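Chitin oligosaccharide binding protein NagB2 (Paenibacillus sp. FPU-7, PDB 7EHU) binds short chitin oligosaccharides as an extracellular solute-binding protein, probably handing them to a sugar transporter for uptake. Local coordinates at residues 234-239 / 415-420. Numbering follows the deposited sequence.
Sequences DGFKRL and EKLVEK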
ATOM      1  N   ASP A 234      10.047  -6.820 -20.030  1.00 18.01           N
ATOM      2  CA  ASP A 234       8.824  -7.464 -20.500  1.00 18.30           C
ATOM      3  C   ASP A 234       7.608  -6.964 -19.718  1.00 16.72           C
ATOM      4  O   ASP A 234       6.554  -6.694 -20.305  1.00 17.01           O
ATOM      5  CB  ASP A 234       8.968  -8.988 -20.388  1.00 21.00           C
ATOM      6  CG  ASP A 234       7.741  -9.742 -20.886  1.00 24.97           C
ATOM      7  OD1 ASP A 234       7.542 -10.898 -20.480  1.00 26.77           O
ATOM      8  OD2 ASP A 234       7.013  -9.208 -21.741  1.00 28.23           O
ATOM      9  N   GLY A 235       7.746  -6.802 -18.399  1.00 16.26           N
ATOM     10  CA  GLY A 235       6.637  -6.293 -17.603  1.00 15.94           C
ATOM     11  C   GLY A 235       6.198  -4.903 -18.030  1.00 14.88           C
ATOM     12  O   GLY A 235       5.000  -4.607 -18.079  1.00 14.92           O
ATOM     13  N   PHE A 236       7.159  -4.032 -18.345  1.00 15.21           N
ATOM     14  CA  PHE A 236       6.819  -2.682 -18.775  1.00 15.17           C
ATOM     15  C   PHE A 236       6.265  -2.676 -20.182  1.00 15.54           C
ATOM     16  O   PHE A 236       5.399  -1.853 -20.493  1.00 15.92           O
ATOM     17  CB  PHE A 236       8.019  -1.761 -18.624  1.00 15.11           C
ATOM     18  CG  PHE A 236       8.331  -1.458 -17.196  1.00 13.97           C
ATOM     19  CD1 PHE A 236       7.541  -0.582 -16.470  1.00 13.75           C
ATOM     20  CD2 PHE A 236       9.367  -2.097 -16.548  1.00 14.60           C
ATOM     21  CE1 PHE A 236       7.807  -0.322 -15.128  1.00 14.47           C
ATOM     22  CE2 PHE A 236       9.629  -1.832 -15.215  1.00 14.68           C
ATOM     23  CZ  PHE A 236       8.843  -0.946 -14.505  1.00 14.93           C
ATOM     24  N   LYS A 237       6.733  -3.594 -21.035  1.00 16.29           N
ATOM     25  CA  LYS A 237       6.103  -3.768 -22.339  1.00 17.93           C
ATOM     26  C   LYS A 237       4.636  -4.150 -22.200  1.00 17.21           C
ATOM     27  O   LYS A 237       3.783  -3.629 -22.925  1.00 17.82           O
ATOM     28  CB  LYS A 237       6.863  -4.787 -23.192  1.00 20.61           C
ATOM     29  CG  LYS A 237       8.224  -4.252 -23.646  1.00 25.23           C
ATOM     30  CD  LYS A 237       8.982  -5.155 -24.611  1.00 30.33           C
ATOM     31  CE  LYS A 237       8.011  -5.664 -25.655  1.00 33.77           C
ATOM     32  NZ  LYS A 237       8.464  -6.450 -26.802  1.00 36.30           N
ATOM     33  N   ARG A 238       4.319  -5.064 -21.294  1.00 16.76           N
ATOM     34  CA  ARG A 238       2.924  -5.436 -21.096  1.00 16.53           C
ATOM     35  C   ARG A 238       2.101  -4.278 -20.526  1.00 15.76           C
ATOM     36  O   ARG A 238       0.940  -4.095 -20.909  1.00 15.32           O
ATOM     37  CB  ARG A 238       2.837  -6.676 -20.208  1.00 17.01           C
ATOM     38  CG  ARG A 238       3.338  -7.964 -20.872  1.00 18.15           C
ATOM     39  CD  ARG A 238       3.519  -9.064 -19.857  1.00 18.98           C
ATOM     40  NE  ARG A 238       4.303 -10.188 -20.360  1.00 19.51           N
ATOM     41  CZ  ARG A 238       3.830 -11.348 -20.776  1.00 21.36           C
ATOM     42  NH1 ARG A 238       2.534 -11.623 -20.739  1.00 22.00           N
ATOM     43  NH2 ARG A 238       4.692 -12.265 -21.174  1.00 22.10           N
ATOM     44  N   LEU A 239       2.664  -3.516 -19.582  1.00 15.03           N
ATOM     45  CA  LEU A 239       1.949  -2.361 -19.045  1.00 14.89           C
ATOM     46  C   LEU A 239       1.594  -1.395 -20.163  1.00 16.05           C
ATOM     47  O   LEU A 239       0.455  -0.930 -20.268  1.00 16.42           O
ATOM     48  CB  LEU A 239       2.816  -1.644 -18.011  1.00 15.46           C
ATOM     49  CG  LEU A 239       2.219  -0.410 -17.330  1.00 15.65           C
ATOM     50  CD1 LEU A 239       0.980  -0.731 -16.503  1.00 16.48           C
ATOM     51  CD2 LEU A 239       3.275   0.252 -16.469  1.00 15.51           C
ATOM     52  N   GLU A 415      11.717   0.565 -23.332  1.00 20.81           N
ATOM     53  CA  GLU A 415      13.166   0.430 -23.370  1.00 22.14           C
ATOM     54  C   GLU A 415      13.855   1.641 -22.742  1.00 21.21           C
ATOM     55  O   GLU A 415      14.820   1.497 -21.977  1.00 21.47           O
ATOM     56  CB  GLU A 415      13.597   0.252 -24.828  1.00 24.18           C
ATOM     57  CG  GLU A 415      13.163  -1.065 -25.488  1.00 27.30           C
ATOM     58  CD  GLU A 415      11.673  -1.147 -25.833  1.00 29.37           C
ATOM     59  OE1 GLU A 415      11.005  -0.101 -25.978  1.00 29.17           O
ATOM     60  OE2 GLU A 415      11.185  -2.280 -26.024  1.00 31.52           O
ATOM     61  N   LYS A 416      13.388   2.847 -23.064  1.00 20.68           N
ATOM     62  CA  LYS A 416      13.988   4.040 -22.480  1.00 20.80           C
ATOM     63  C   LYS A 416      13.646   4.143 -20.997  1.00 19.12           C
ATOM     64  O   LYS A 416      14.459   4.646 -20.207  1.00 19.48           O
ATOM     65  CB  LYS A 416      13.526   5.276 -23.260  1.00 23.73           C
ATOM     66  CG  LYS A 416      13.991   5.330 -24.717  1.00 27.34           C
ATOM     67  CD  LYS A 416      15.484   5.468 -24.851  1.00 31.30           C
ATOM     68  CE  LYS A 416      15.832   6.373 -26.028  1.00 34.31           C
ATOM     69  NZ  LYS A 416      17.100   5.949 -26.673  1.00 36.09           N
ATOM     70  N   LEU A 417      12.471   3.653 -20.595  1.00 17.65           N
ATOM     71  CA  LEU A 417      12.137   3.640 -19.176  1.00 16.45           C
ATOM     72  C   LEU A 417      13.149   2.816 -18.383  1.00 15.74           C
ATOM     73  O   LEU A 417      13.673   3.278 -17.364  1.00 15.90           O
ATOM     74  CB  LEU A 417      10.719   3.102 -18.967  1.00 16.60           C
ATOM     75  CG  LEU A 417      10.253   3.035 -17.502  1.00 16.60           C
ATOM     76  CD1 LEU A 417       8.763   3.330 -17.388  1.00 16.47           C
ATOM     77  CD2 LEU A 417      10.588   1.712 -16.863  1.00 15.89           C
ATOM     78  N   VAL A 418      13.427   1.585 -18.821  1.00 16.27           N
ATOM     79  CA  VAL A 418      14.308   0.752 -18.007  1.00 16.36           C
ATOM     80  C   VAL A 418      15.730   1.314 -18.019  1.00 16.70           C
ATOM     81  O   VAL A 418      16.458   1.185 -17.030  1.00 16.29           O
ATOM     82  CB  VAL A 418      14.248  -0.744 -18.385  1.00 17.02           C
ATOM     83  CG1 VAL A 418      12.852  -1.347 -18.078  1.00 16.66           C
ATOM     84  CG2 VAL A 418      14.635  -0.981 -19.854  1.00 18.62           C
ATOM     85  N   GLU A 419      16.146   1.951 -19.122  1.00 18.23           N
ATOM     86  CA  GLU A 419      17.459   2.596 -19.171  1.00 19.85           C
ATOM     87  C   GLU A 419      17.545   3.726 -18.146  1.00 18.24           C
ATOM     88  O   GLU A 419      18.528   3.837 -17.396  1.00 19.06           O
ATOM     89  CB  GLU A 419      17.727   3.112 -20.599  1.00 22.80           C
ATOM     90  CG  GLU A 419      19.015   3.911 -20.788  1.00 27.14           C
ATOM     91  CD  GLU A 419      19.120   4.617 -22.150  1.00 31.51           C
ATOM     92  OE1 GLU A 419      18.225   5.408 -22.523  1.00 32.43           O
ATOM     93  OE2 GLU A 419      20.120   4.383 -22.851  1.00 34.55           O
ATOM     94  N   LYS A 420      16.514   4.575 -18.105  1.00 18.22           N
ATOM     95  CA  LYS A 420      16.463   5.667 -17.138  1.00 18.68           C
ATOM     96  C   LYS A 420      16.449   5.130 -15.712  1.00 17.55           C
ATOM     97  O   LYS A 420      17.140   5.655 -14.830  1.00 18.42           O
ATOM     98  CB  LYS A 420      15.217   6.511 -17.435  1.00 20.62           C
ATOM     99  CG  LYS A 420      14.950   7.719 -16.543  1.00 23.99           C
ATOM    100  CD  LYS A 420      13.629   8.386 -16.965  1.00 26.19           C
ATOM    101  CE  LYS A 420      13.137   9.438 -15.975  1.00 27.86           C
ATOM    102  NZ  LYS A 420      11.657   9.741 -16.114  1.00 29.15           N
TER
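F236 and L417 meet as ring face and methyl group: CD2 of L417 stands over the centre of the F236 ring, 3.7 Å from the centroid and only 5° off the ring normal, a clear CH-pi contact. The two side chains cross at about a right angle. L417 turns CG away from its own backbone N (chi1 180°), which carries the branch toward the ring; its other methyl, CD1, comes only to 4.2 Å of F236 CD1. V418 approaches the same ring obliquely, its CG1 3.9 Å from F236 CD2. Such apolar packing here joins helix 230-244 to the last helix, 414-430, of a two-lobed periplasmic-binding-protein fold; the short segments run closer to antiparallel than parallel (135°), and the F236 side chain lies about 14 Å from a bound NAG. Helix 394-408 adds to the cluster, with L400 and V404 touching F236 and S403 and L407 touching L417. Replacing F236 with an alanine would probably deprive L417 CD2 of its aromatic face and leave V418 CG1 without its partner in segment 234-239. At the exposed margin E415, its chain bent at chi2, brings OE2 to 3.9 Å from the aliphatic CD of K237; K237 NZ stays 5.0 Å from E415 OE2, too long for a salt bridge, though the opposite charges probably attract weakly.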